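Local coordinates for glycerol dehydratase (Clostridium butyricum, PDB 1R9D), which probably dehydrates glycerol without vitamin B12, as a lyase of the glycyl radical enzyme family related to pyruvate formate lyase, at residues K56-I66 with A214-K225. Residues are numbered along the deposited sequence; the frame is centred on the assembly and turned at random.
Sequences KHILENIPITI and AAITYVNRYAKK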
# COMPACT_ATOMS: atom_id res chain seq x y z
N LYS A 56 10.84 -6.63 17.33
CA LYS A 56 11.37 -7.86 17.92
C LYS A 56 12.89 -7.81 18.00
O LYS A 56 13.48 -8.09 19.05
CB LYS A 56 10.93 -9.06 17.08
CG LYS A 56 11.49 -10.41 17.52
CD LYS A 56 10.97 -11.52 16.60
CE LYS A 56 11.32 -12.92 17.11
NZ LYS A 56 12.77 -13.22 17.05
N HIS A 57 13.53 -7.46 16.89
CA HIS A 57 14.99 -7.40 16.83
C HIS A 57 15.56 -6.35 17.79
O HIS A 57 16.63 -6.54 18.38
CB HIS A 57 15.44 -7.08 15.40
CG HIS A 57 16.90 -7.31 15.17
ND1 HIS A 57 17.50 -8.53 15.35
CD2 HIS A 57 17.88 -6.47 14.75
CE1 HIS A 57 18.78 -8.45 15.05
NE2 HIS A 57 19.04 -7.21 14.68
N ILE A 58 14.85 -5.24 17.93
CA ILE A 58 15.27 -4.17 18.83
C ILE A 58 15.16 -4.64 20.28
O ILE A 58 16.13 -4.56 21.05
CB ILE A 58 14.40 -2.91 18.64
CG1 ILE A 58 14.68 -2.29 17.27
CG2 ILE A 58 14.67 -1.91 19.75
CD1 ILE A 58 13.73 -1.18 16.89
N LEU A 59 13.99 -5.13 20.66
CA LEU A 59 13.75 -5.59 22.02
C LEU A 59 14.65 -6.73 22.47
O LEU A 59 14.96 -6.85 23.66
CB LEU A 59 12.29 -6.00 22.20
CG LEU A 59 11.27 -4.86 22.17
CD1 LEU A 59 9.88 -5.40 22.45
CD2 LEU A 59 11.64 -3.81 23.21
N GLU A 60 15.07 -7.58 21.54
CA GLU A 60 15.93 -8.70 21.90
C GLU A 60 17.40 -8.31 22.04
O GLU A 60 18.14 -8.97 22.76
CB GLU A 60 15.81 -9.83 20.86
CG GLU A 60 14.42 -10.42 20.72
CD GLU A 60 14.34 -11.53 19.68
OE1 GLU A 60 14.94 -11.37 18.59
OE2 GLU A 60 13.67 -12.55 19.93
N ASN A 61 17.81 -7.23 21.38
CA ASN A 61 19.22 -6.83 21.40
C ASN A 61 19.60 -5.45 21.95
O ASN A 61 20.78 -5.16 22.11
CB ASN A 61 19.78 -6.97 19.99
CG ASN A 61 19.65 -8.39 19.46
OD1 ASN A 61 20.39 -9.28 19.88
ND2 ASN A 61 18.70 -8.61 18.56
N ILE A 62 18.61 -4.61 22.23
CA ILE A 62 18.90 -3.27 22.75
C ILE A 62 19.50 -3.38 24.16
O ILE A 62 19.07 -4.22 24.96
CB ILE A 62 17.60 -2.41 22.82
CG1 ILE A 62 17.94 -0.94 23.08
CG2 ILE A 62 16.69 -2.94 23.90
CD1 ILE A 62 18.50 -0.19 21.89
N PRO A 63 20.50 -2.55 24.48
CA PRO A 63 21.10 -2.61 25.82
C PRO A 63 20.06 -2.43 26.91
O PRO A 63 19.12 -1.64 26.77
CB PRO A 63 22.12 -1.48 25.79
CG PRO A 63 22.57 -1.47 24.37
CD PRO A 63 21.25 -1.62 23.62
N ILE A 64 20.22 -3.18 28.00
CA ILE A 64 19.33 -3.14 29.15
C ILE A 64 20.08 -2.47 30.30
O ILE A 64 21.30 -2.60 30.40
CB ILE A 64 18.92 -4.58 29.55
CG1 ILE A 64 18.12 -5.22 28.42
CG2 ILE A 64 18.10 -4.57 30.82
CD1 ILE A 64 16.90 -4.42 28.01
N THR A 65 19.36 -1.75 31.15
CA THR A 65 20.00 -1.07 32.28
C THR A 65 19.12 -0.95 33.51
O THR A 65 17.94 -0.60 33.41
CB THR A 65 20.46 0.37 31.91
OG1 THR A 65 21.37 0.33 30.81
CG2 THR A 65 21.14 1.02 33.10
N ILE A 66 19.69 -1.25 34.66
CA ILE A 66 18.99 -1.12 35.93
C ILE A 66 19.86 -0.14 36.71
O ILE A 66 21.00 -0.44 37.05
CB ILE A 66 18.88 -2.46 36.68
CG1 ILE A 66 17.96 -3.41 35.91
CG2 ILE A 66 18.33 -2.23 38.09
CD1 ILE A 66 17.60 -4.69 36.64
N ALA A 214 7.54 -10.28 21.71
CA ALA A 214 8.81 -9.59 21.88
C ALA A 214 8.80 -8.81 23.19
O ALA A 214 9.82 -8.70 23.87
CB ALA A 214 9.06 -8.64 20.71
N ALA A 215 7.63 -8.27 23.54
CA ALA A 215 7.50 -7.51 24.78
C ALA A 215 7.78 -8.45 25.96
O ALA A 215 8.49 -8.08 26.90
CB ALA A 215 6.09 -6.93 24.90
N ILE A 216 7.21 -9.65 25.89
CA ILE A 216 7.40 -10.65 26.94
C ILE A 216 8.89 -10.96 27.09
O ILE A 216 9.40 -11.07 28.21
CB ILE A 216 6.62 -11.95 26.61
CG1 ILE A 216 5.12 -11.67 26.67
CG2 ILE A 216 6.99 -13.05 27.59
CD1 ILE A 216 4.24 -12.84 26.29
N THR A 217 9.59 -11.09 25.97
CA THR A 217 11.02 -11.37 25.97
C THR A 217 11.78 -10.22 26.63
O THR A 217 12.71 -10.45 27.41
CB THR A 217 11.55 -11.54 24.52
OG1 THR A 217 10.89 -12.65 23.90
CG2 THR A 217 13.06 -11.78 24.53
N TYR A 218 11.38 -9.00 26.30
CA TYR A 218 12.02 -7.80 26.84
C TYR A 218 11.96 -7.78 28.36
O TYR A 218 12.97 -7.54 29.03
CB TYR A 218 11.34 -6.54 26.28
CG TYR A 218 12.05 -5.26 26.63
CD1 TYR A 218 13.33 -4.99 26.15
CD2 TYR A 218 11.44 -4.30 27.45
CE1 TYR A 218 13.99 -3.81 26.47
CE2 TYR A 218 12.09 -3.12 27.78
CZ TYR A 218 13.37 -2.88 27.29
OH TYR A 218 14.03 -1.72 27.63
N VAL A 219 10.77 -8.02 28.91
CA VAL A 219 10.58 -8.02 30.36
C VAL A 219 11.42 -9.11 31.02
O VAL A 219 11.98 -8.91 32.10
CB VAL A 219 9.10 -8.22 30.72
CG1 VAL A 219 8.92 -8.23 32.22
CG2 VAL A 219 8.26 -7.10 30.10
N ASN A 220 11.51 -10.27 30.38
CA ASN A 220 12.29 -11.37 30.92
C ASN A 220 13.78 -11.05 30.98
O ASN A 220 14.50 -11.60 31.82
CB ASN A 220 12.04 -12.64 30.10
CG ASN A 220 10.77 -13.35 30.51
OD1 ASN A 220 10.11 -13.99 29.69
ND2 ASN A 220 10.44 -13.25 31.79
N ARG A 221 14.25 -10.18 30.09
CA ARG A 221 15.65 -9.80 30.10
C ARG A 221 15.96 -9.01 31.37
O ARG A 221 17.07 -9.09 31.90
CB ARG A 221 15.99 -8.96 28.86
CG ARG A 221 15.95 -9.73 27.55
CD ARG A 221 16.36 -8.85 26.38
NE ARG A 221 17.74 -8.38 26.51
CZ ARG A 221 18.22 -7.31 25.90
NH1 ARG A 221 17.44 -6.59 25.10
NH2 ARG A 221 19.48 -6.94 26.08
N TYR A 222 14.99 -8.23 31.85
CA TYR A 222 15.19 -7.46 33.07
C TYR A 222 15.13 -8.37 34.28
O TYR A 222 15.82 -8.15 35.28
CB TYR A 222 14.15 -6.34 33.21
CG TYR A 222 14.49 -5.10 32.43
CD1 TYR A 222 14.08 -4.95 31.11
CD2 TYR A 222 15.27 -4.09 33.00
CE1 TYR A 222 14.44 -3.83 30.37
CE2 TYR A 222 15.64 -2.96 32.26
CZ TYR A 222 15.22 -2.85 30.95
OH TYR A 222 15.59 -1.75 30.20
N ALA A 223 14.30 -9.41 34.20
CA ALA A 223 14.17 -10.35 35.30
C ALA A 223 15.51 -11.04 35.52
O ALA A 223 15.95 -11.23 36.65
CB ALA A 223 13.09 -11.38 34.98
N LYS A 224 16.17 -11.39 34.42
CA LYS A 224 17.47 -12.05 34.47
C LYS A 224 18.55 -11.07 34.92
O LYS A 224 19.44 -11.42 35.70
CB LYS A 224 17.85 -12.61 33.09
CG LYS A 224 19.22 -13.25 33.05
CD LYS A 224 19.68 -13.52 31.63
CE LYS A 224 21.12 -14.00 31.61
NZ LYS A 224 21.67 -14.09 30.23
N LYS A 225 18.47 -9.84 34.43
CA LYS A 225 19.43 -8.80 34.79
C LYS A 225 19.39 -8.55 36.29
O LYS A 225 20.43 -8.41 36.94
CB LYS A 225 19.09 -7.50 34.06
CG LYS A 225 20.12 -6.40 34.20
CD LYS A 225 21.32 -6.67 33.32
CE LYS A 225 22.26 -5.48 33.28
NZ LYS A 225 23.37 -5.69 32.30
O HOH W 1 10.43 -12.48 21.14
O HOH W 2 16.51 -0.45 26.43
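Arg-221 reaches across to the end of helix 47-61 and binds two backbone carbonyls there. Its NH1 donates to Leu-59 O at 2.9 Å, from above the carbonyl plane. NH1 also meets Ile-62 O, this time on a lone pair. NH2 closes on the same oxygen at 3.0 Å, so two nitrogens grip Ile-62 O end-on. All three bonds are bent, with N-H...O angles of 136° to 144°. A turn at chi3 (62°) kinks the arginine chain and brings the guanidinium to these carbonyls. Ile-64 CG1 lies over the centre of one guanidinium face, and Glu-60 O lies near the rim of the opposite face. The three bonds and the packing over both faces fix the orientation of the group.

Ile-64 also packs on both tyrosines. Its CG2 sits over the face of the Tyr-222 ring, 3.4 Å from the centroid, in a CH-pi contact. Its CD1 touches Tyr-218 CE1 at 3.3 Å. Leu-59 CD2 covers one face of the Tyr-218 ring, a second CH-pi contact, while Ile-62 CG2 comes to the ring edge.

The arginine of one helix thus binds carbonyls in the last turn of a near-parallel neighbour and just past its end, within the pyruvate formate lyase-like fold. The axes of segments 56-61 and 214-225, parts of helices 47-61 and 197-230, run nearly parallel, 8.7 Å apart at closest approach. Beyond the helix end, the extended chain 62-66 continues along the second helix. At the start of the contact, Ala-214 CB packs against Lys-56 CA and Leu-59 CD1.

Further out, Tyr-222 OH donates to Tyr-218 OH, and Ser-75 N also bonds Tyr-222 OH. A water links Tyr-218 OH to Pro-63 O. Helix 260-277 backs both helices: Ile-276 touches Leu-59, and Ile-273 touches Ala-215. Lys-56 and Glu-60 form a salt bridge, NZ to OE2 3.1 Å, one turn apart.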